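Local coordinates for aminoacyl-histidine dipeptidase (Vibrio alginolyticus, PDB 3MRU), which probably hydrolyses dipeptides, notably hydrophobic ones and aminoacyl-histidines such as carnosine, as a zinc-dependent metallopeptidase of the M20C family, at residues A[178-183]-A[427-432]; A[339-344]-A[404-409]. One frame throughout, in Å; residues are numbered along the deposited sequence.

Contact 1 (A[178-183]-A[427-432]); sequences GEVYMG and PNIMVI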
ATOM      1  N   GLY A 178     -17.017   1.596  -9.475  1.00198.02           N
ATOM      2  CA  GLY A 178     -17.831   1.114  -8.359  1.00199.61           C
ATOM      3  C   GLY A 178     -17.077   0.692  -7.104  1.00200.63           C
ATOM      4  O   GLY A 178     -17.578  -0.107  -6.303  1.00201.30           O
ATOM      5  N   GLU A 179     -15.870   1.239  -6.950  1.00100.18           N
ATOM      6  CA  GLU A 179     -14.999   0.989  -5.806  1.00 99.79           C
ATOM      7  C   GLU A 179     -14.377   2.266  -5.287  1.00 98.51           C
ATOM      8  O   GLU A 179     -13.383   2.728  -5.818  1.00 98.70           O
ATOM      9  CB  GLU A 179     -13.878   0.057  -6.247  1.00111.36           C
ATOM     10  CG  GLU A 179     -14.294  -1.392  -6.331  1.00115.07           C
ATOM     11  CD  GLU A 179     -13.115  -2.341  -6.213  1.00119.70           C
ATOM     12  OE1 GLU A 179     -12.074  -1.922  -5.632  1.00120.19           O
ATOM     13  OE2 GLU A 179     -13.232  -3.499  -6.698  1.00121.91           O
ATOM     14  N   VAL A 180     -14.951   2.824  -4.241  1.00 78.28           N
ATOM     15  CA  VAL A 180     -14.405   4.034  -3.651  1.00 77.33           C
ATOM     16  C   VAL A 180     -13.558   3.833  -2.387  1.00 76.34           C
ATOM     17  O   VAL A 180     -13.598   2.778  -1.746  1.00 76.26           O
ATOM     18  CB  VAL A 180     -15.504   5.055  -3.367  1.00130.54           C
ATOM     19  CG1 VAL A 180     -15.245   6.314  -4.142  1.00130.64           C
ATOM     20  CG2 VAL A 180     -16.864   4.474  -3.705  1.00131.18           C
ATOM     21  N   TYR A 181     -12.792   4.869  -2.058  1.00 74.18           N
ATOM     22  CA  TYR A 181     -11.917   4.876  -0.896  1.00 73.19           C
ATOM     23  C   TYR A 181     -12.207   6.070  -0.006  1.00 73.25           C
ATOM     24  O   TYR A 181     -12.241   7.209  -0.473  1.00 73.43           O
ATOM     25  CB  TYR A 181     -10.440   4.863  -1.314  1.00 65.46           C
ATOM     26  CG  TYR A 181     -10.012   3.556  -1.935  1.00 64.16           C
ATOM     27  CD1 TYR A 181      -9.195   3.532  -3.058  1.00 63.68           C
ATOM     28  CD2 TYR A 181     -10.452   2.343  -1.416  1.00 62.62           C
ATOM     29  CE1 TYR A 181      -8.819   2.327  -3.645  1.00 63.24           C
ATOM     30  CE2 TYR A 181     -10.082   1.144  -1.984  1.00 62.78           C
ATOM     31  CZ  TYR A 181      -9.267   1.137  -3.098  1.00 63.16           C
ATOM     32  OH  TYR A 181      -8.900  -0.067  -3.665  1.00 63.56           O
ATOM     33  N   MET A 182     -12.434   5.805   1.275  1.00 95.66           N
ATOM     34  CA  MET A 182     -12.686   6.881   2.225  1.00 95.85           C
ATOM     35  C   MET A 182     -11.599   6.943   3.287  1.00 95.47           C
ATOM     36  O   MET A 182     -11.612   7.832   4.158  1.00 96.11           O
ATOM     37  CB  MET A 182     -14.069   6.759   2.867  1.00 96.26           C
ATOM     38  CG  MET A 182     -14.344   5.431   3.546  1.00 97.18           C
ATOM     39  SD  MET A 182     -16.040   5.337   4.154  1.00 97.70           S
ATOM     40  CE  MET A 182     -16.129   6.758   5.271  1.00 97.49           C
ATOM     41  N   GLY A 183     -10.652   6.010   3.204  1.00 90.40           N
ATOM     42  CA  GLY A 183      -9.541   5.995   4.131  1.00 88.88           C
ATOM     43  C   GLY A 183      -8.489   4.973   3.790  1.00 88.04           C
ATOM     44  O   GLY A 183      -8.743   4.005   3.043  1.00 87.70           O
ATOM     45  N   PRO A 427     -21.997   1.940  -4.594  1.00 92.38           N
ATOM     46  CA  PRO A 427     -20.663   1.485  -4.959  1.00 91.37           C
ATOM     47  C   PRO A 427     -20.141   0.609  -3.850  1.00 90.70           C
ATOM     48  O   PRO A 427     -20.747   0.558  -2.778  1.00 91.17           O
ATOM     49  CB  PRO A 427     -19.882   2.782  -5.155  1.00 67.59           C
ATOM     50  CG  PRO A 427     -20.599   3.792  -4.335  1.00 68.24           C
ATOM     51  CD  PRO A 427     -22.029   3.384  -4.265  1.00 68.74           C
ATOM     52  N   ASN A 428     -18.997  -0.032  -4.064  1.00 98.37           N
ATOM     53  CA  ASN A 428     -18.375  -0.839  -3.021  1.00 97.08           C
ATOM     54  C   ASN A 428     -17.368   0.049  -2.290  1.00 96.63           C
ATOM     55  O   ASN A 428     -16.161  -0.064  -2.500  1.00 97.12           O
ATOM     56  CB  ASN A 428     -17.685  -2.062  -3.625  1.00 83.25           C
ATOM     57  CG  ASN A 428     -16.714  -2.719  -2.661  1.00 82.61           C
ATOM     58  OD1 ASN A 428     -15.907  -3.561  -3.053  1.00 82.38           O
ATOM     59  ND2 ASN A 428     -16.790  -2.336  -1.393  1.00 82.09           N
ATOM     60  N   ILE A 429     -17.874   0.938  -1.437  1.00 68.84           N
ATOM     61  CA  ILE A 429     -17.019   1.881  -0.694  1.00 68.20           C
ATOM     62  C   ILE A 429     -16.093   1.091   0.221  1.00 67.73           C
ATOM     63  O   ILE A 429     -16.521   0.109   0.812  1.00 67.40           O
ATOM     64  CB  ILE A 429     -17.837   2.872   0.165  1.00 91.02           C
ATOM     65  CG1 ILE A 429     -18.627   3.830  -0.715  1.00 91.37           C
ATOM     66  CG2 ILE A 429     -16.938   3.713   1.075  1.00 91.03           C
ATOM     67  CD1 ILE A 429     -19.728   4.611  -0.010  1.00 90.53           C
ATOM     68  N   MET A 430     -14.831   1.519   0.337  1.00 72.81           N
ATOM     69  CA  MET A 430     -13.809   0.742   1.056  1.00 72.48           C
ATOM     70  C   MET A 430     -12.822   1.524   1.918  1.00 71.42           C
ATOM     71  O   MET A 430     -12.810   2.758   1.923  1.00 71.57           O
ATOM     72  CB  MET A 430     -13.012  -0.100   0.080  1.00105.91           C
ATOM     73  CG  MET A 430     -13.727  -1.325  -0.329  1.00106.98           C
ATOM     74  SD  MET A 430     -12.614  -2.448  -1.159  1.00108.88           S
ATOM     75  CE  MET A 430     -12.171  -3.553   0.194  1.00111.05           C
ATOM     76  N   VAL A 431     -12.014   0.773   2.663  1.00 90.93           N
ATOM     77  CA  VAL A 431     -10.866   1.295   3.398  1.00 89.85           C
ATOM     78  C   VAL A 431      -9.766   0.255   3.255  1.00 89.41           C
ATOM     79  O   VAL A 431      -9.919  -0.865   3.732  1.00 89.49           O
ATOM     80  CB  VAL A 431     -11.177   1.527   4.895  1.00 51.07           C
ATOM     81  CG1 VAL A 431      -9.922   1.871   5.654  1.00 50.91           C
ATOM     82  CG2 VAL A 431     -12.138   2.650   5.056  1.00 51.10           C
ATOM     83  N   ILE A 432      -8.679   0.590   2.567  1.00 79.07           N
ATOM     84  CA  ILE A 432      -7.580  -0.369   2.451  1.00 78.84           C
ATOM     85  C   ILE A 432      -6.571  -0.161   3.545  1.00 78.58           C
ATOM     86  O   ILE A 432      -6.249   0.969   3.927  1.00 78.36           O
ATOM     87  CB  ILE A 432      -6.827  -0.425   1.062  1.00 77.08           C
ATOM     88  CG1 ILE A 432      -6.956   0.874   0.272  1.00 76.52           C
ATOM     89  CG2 ILE A 432      -7.276  -1.623   0.244  1.00 77.41           C
ATOM     90  CD1 ILE A 432      -6.141   2.026   0.819  1.00 86.43           C
TER

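Contact 2 (A[339-344]-A[404-409]); sequences SDEVEG and KPDADS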
ATOM      1  N   SER A 339     -11.854  -1.030  13.691  1.00 68.62           N
ATOM      2  CA  SER A 339     -12.393   0.329  13.672  1.00 69.88           C
ATOM      3  C   SER A 339     -13.832   0.287  14.049  1.00 70.76           C
ATOM      4  O   SER A 339     -14.548  -0.639  13.649  1.00 70.84           O
ATOM      5  CB  SER A 339     -12.289   0.978  12.294  1.00 63.01           C
ATOM      6  OG  SER A 339     -12.876   2.280  12.320  1.00 63.16           O
ATOM      7  N   ASP A 340     -14.267   1.294  14.800  1.00 84.06           N
ATOM      8  CA  ASP A 340     -15.681   1.364  15.160  1.00 85.63           C
ATOM      9  C   ASP A 340     -16.430   2.338  14.266  1.00 85.67           C
ATOM     10  O   ASP A 340     -17.647   2.226  14.092  1.00 85.95           O
ATOM     11  CB  ASP A 340     -15.903   1.668  16.659  1.00112.30           C
ATOM     12  CG  ASP A 340     -14.951   2.723  17.198  1.00114.88           C
ATOM     13  OD1 ASP A 340     -14.550   2.577  18.396  1.00116.34           O
ATOM     14  OD2 ASP A 340     -14.598   3.671  16.425  1.00117.80           O
ATOM     15  N   GLU A 341     -15.706   3.275  13.669  1.00 87.61           N
ATOM     16  CA  GLU A 341     -16.350   4.182  12.740  1.00 87.62           C
ATOM     17  C   GLU A 341     -16.823   3.459  11.490  1.00 87.05           C
ATOM     18  O   GLU A 341     -17.823   3.854  10.907  1.00 87.26           O
ATOM     19  CB  GLU A 341     -15.482   5.373  12.423  1.00 98.78           C
ATOM     20  CG  GLU A 341     -16.275   6.476  11.820  1.00100.82           C
ATOM     21  CD  GLU A 341     -15.750   7.823  12.217  1.00105.58           C
ATOM     22  OE1 GLU A 341     -16.564   8.790  12.300  1.00107.54           O
ATOM     23  OE2 GLU A 341     -14.518   7.908  12.449  1.00106.86           O
ATOM     24  N   VAL A 342     -16.123   2.410  11.082  1.00 69.77           N
ATOM     25  CA  VAL A 342     -16.568   1.647   9.922  1.00 69.50           C
ATOM     26  C   VAL A 342     -16.634   0.128   9.798  1.00 69.69           C
ATOM     27  O   VAL A 342     -15.819  -0.499   9.109  1.00 69.62           O
ATOM     28  CB  VAL A 342     -15.714   1.994   8.681  1.00 67.14           C
ATOM     29  CG1 VAL A 342     -16.309   1.358   7.425  1.00 66.17           C
ATOM     30  CG2 VAL A 342     -15.606   3.482   8.513  1.00 66.96           C
ATOM     31  N   GLU A 343     -17.609  -0.451  10.482  1.00 76.05           N
ATOM     32  CA  GLU A 343     -18.291  -1.646   9.982  1.00 76.73           C
ATOM     33  C   GLU A 343     -17.214  -2.699   9.620  1.00 75.75           C
ATOM     34  O   GLU A 343     -17.097  -3.088   8.467  1.00 75.84           O
ATOM     35  CB  GLU A 343     -19.189  -1.385   8.732  1.00115.15           C
ATOM     36  CG  GLU A 343     -20.126  -0.117   8.807  1.00116.11           C
ATOM     37  CD  GLU A 343     -20.193   0.707   7.486  1.00116.80           C
ATOM     38  OE1 GLU A 343     -20.188   1.962   7.551  1.00119.72           O
ATOM     39  OE2 GLU A 343     -20.250   0.120   6.377  1.00120.41           O
ATOM     40  N   GLY A 344     -16.425  -3.146  10.596  1.00 96.00           N
ATOM     41  CA  GLY A 344     -15.509  -4.290  10.400  1.00 94.73           C
ATOM     42  C   GLY A 344     -14.161  -4.167   9.692  1.00 93.70           C
ATOM     43  O   GLY A 344     -13.696  -5.109   9.049  1.00 93.68           O
ATOM     44  N   LYS A 404      -7.834   8.798   8.093  1.00 52.20           N
ATOM     45  CA  LYS A 404      -8.920   8.289   8.932  1.00 53.60           C
ATOM     46  C   LYS A 404     -10.286   8.444   8.277  1.00 54.44           C
ATOM     47  O   LYS A 404     -10.645   9.532   7.842  1.00 54.53           O
ATOM     48  CB  LYS A 404      -8.876   8.873  10.366  1.00 78.35           C
ATOM     49  CG  LYS A 404      -9.654  10.184  10.651  1.00 79.12           C
ATOM     50  CD  LYS A 404      -9.373  10.733  12.061  1.00 78.56           C
ATOM     51  CE  LYS A 404      -7.883  11.058  12.211  1.00 80.62           C
ATOM     52  NZ  LYS A 404      -7.531  11.889  13.405  1.00 82.40           N
ATOM     53  N   PRO A 405     -11.047   7.347   8.187  1.00 63.70           N
ATOM     54  CA  PRO A 405     -12.375   7.409   7.586  1.00 65.22           C
ATOM     55  C   PRO A 405     -13.452   8.055   8.481  1.00 67.08           C
ATOM     56  O   PRO A 405     -13.736   7.581   9.578  1.00 66.84           O
ATOM     57  CB  PRO A 405     -12.696   5.935   7.299  1.00 61.10           C
ATOM     58  CG  PRO A 405     -11.919   5.168   8.299  1.00 60.25           C
ATOM     59  CD  PRO A 405     -10.698   5.988   8.634  1.00 59.91           C
ATOM     60  N   ASP A 406     -14.036   9.143   7.993  1.00 86.15           N
ATOM     61  CA  ASP A 406     -15.171   9.797   8.643  1.00 88.73           C
ATOM     62  C   ASP A 406     -16.493   9.320   8.042  1.00 89.64           C
ATOM     63  O   ASP A 406     -16.786   9.588   6.870  1.00 89.45           O
ATOM     64  CB  ASP A 406     -15.061  11.316   8.510  1.00119.06           C
ATOM     65  CG  ASP A 406     -16.334  12.037   8.941  1.00122.38           C
ATOM     66  OD1 ASP A 406     -16.941  11.643   9.979  1.00125.66           O
ATOM     67  OD2 ASP A 406     -16.727  13.002   8.236  1.00125.35           O
ATOM     68  N   ALA A 407     -17.292   8.634   8.857  1.00 68.20           N
ATOM     69  CA  ALA A 407     -18.554   8.069   8.395  1.00 69.94           C
ATOM     70  C   ALA A 407     -19.615   9.118   8.105  1.00 71.33           C
ATOM     71  O   ALA A 407     -19.822  10.061   8.881  1.00 71.25           O
ATOM     72  CB  ALA A 407     -19.111   7.118   9.401  1.00 52.54           C
ATOM     73  N   ASP A 408     -20.258   8.936   6.953  1.00203.60           N
ATOM     74  CA  ASP A 408     -21.182   9.900   6.364  1.00207.83           C
ATOM     75  C   ASP A 408     -20.665  11.344   6.397  1.00208.18           C
ATOM     76  O   ASP A 408     -21.404  12.283   6.720  1.00209.48           O
ATOM     77  CB  ASP A 408     -22.607   9.790   6.920  1.00182.37           C
ATOM     78  CG  ASP A 408     -23.648   9.639   5.810  1.00184.72           C
ATOM     79  OD1 ASP A 408     -23.311   9.040   4.754  1.00186.37           O
ATOM     80  OD2 ASP A 408     -24.795  10.111   5.988  1.00186.67           O
ATOM     81  N   SER A 409     -19.384  11.500   6.066  1.00112.59           N
ATOM     82  CA  SER A 409     -18.855  12.782   5.644  1.00112.73           C
ATOM     83  C   SER A 409     -19.743  13.224   4.491  1.00113.22           C
ATOM     84  O   SER A 409     -20.379  12.381   3.820  1.00112.77           O
ATOM     85  CB  SER A 409     -17.399  12.639   5.188  1.00101.54           C
ATOM     86  OG  SER A 409     -17.308  11.923   3.963  1.00100.63           O
TER

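Contact 1 (A[178-183]-A[427-432])
Tyr181 and Met430 both set CG anti to the carbonyl carbon (chi1 -69° for Tyr181), and because they face each other on adjacent parallel strands their side chains run side by side in the same direction. The pairing is a parallel beta bridge at the start of the long strand 181-199, with the short strand 430-432 as partner, and it illustrates how one residue can clamp two positions of its neighbour. Met430 supplies both its peptide groups: its N donates to Val180 O at 2.7 Å, approaching from above the carbonyl plane in a bond bent at the hydrogen, while its O accepts Met182 N at 3.1 Å in a nearly straight bond. Tyr181 thus sits between the two residues that are gripped. Ahead of the bridge, Asn428, the centre of an inverse gamma turn, gives its N to Gly178 O at 2.7 Å; beyond it, where the chain turns a corner at Met182, Ile432 N to Gly183 O is only a weak bond.

Two flanks close around this backbone ladder. On one, Met430 CB meets the edge of the Tyr181 ring, and Ile432 CG1 rides over a face as a CH-pi contact, 4.1 Å from the centroid and 21° off the normal. On the other, Val180 CG2 touches both Pro427 CB and Ile429 CG1, with Phe415 of helix 410-420 and Val451 of strand 449-452 also against Val180. The Tyr181 side chain stands about 8 Å from that of Asp173, a zinc ligand, so the bridge lies near, but outside, the metal site. Further along this second flank, Met182, with CG between its backbone N and carbonyl carbon (chi1 55°) and an extended second torsion, brings SD to 3.6 Å from Ile429 CG2.

Contact 2 (A[339-344]-A[404-409])
The carboxylates of Glu341 and Asp406 are the flat groups here, their planes 72° apart, with Glu341 OE1 lying 3.7 Å from Asp406 OD1. One face of the Glu341 carboxylate is turned to the other segment: the backbone atoms Pro405 O and Ala407 N both lie over it, and Asp406 OD1 is on that same side, displaced toward OE1. The setting is loop against loop, the beta-hairpin connection between strands 334-338 and 346-358 meeting the linker from strand 393-400 to helix 410-420. It is an instructive case of a contact with no hydrogen bond between its two segments: Glu341 OE2 and Pro405 O are both acceptors, and the two acidic groups carry like charge. Both residues are exposed, so solvent could soften the repulsion.

What holds the surfaces together is the apolar part of the side chains. Glu341 CB points toward the linker, and the chain, with CG anti to its backbone N (chi1 -163°) and a bend at the second torsion, lays CG 3.8 Å from Ala407 CB.

Ser339 OG is within weak hydrogen-bonding range of both Glu341 N and Val342 N, and the Ser339 and Val345 backbones are bonded as the hairpin closes. Across the interface, Ser409 is the N-cap of helix 410-420, its OG weakly bonded to Met412 N. On the buried side of the contact, where the Pro405 ring also rests on Leu371, Val342 CG2 lies against two atoms of that ring, 4.0 Å from Pro405 CB and 4.1 Å from Pro405 CG.

From the N terminus, the chain passes the zinc ligands His80, Asp119 and Asp173 before entering contact 1 at 178-183, whose other half, 427-432, closes a loop of 243 residues. Contact 2 lies wholly within that loop: it opens at 339-344, the tip of a hairpin, and closes at 404-409, with 59 residues between; helix 410-420 then leads on to 427-432. The larger loop takes in the dimerisation-family region, so contact 1 ties the way out of the catalytic part to the way back. The two contacts are neighbours, their centres 11 Å apart: Met182 CE packs against Asp406 O, and Val431 CG2 against Pro405 CB.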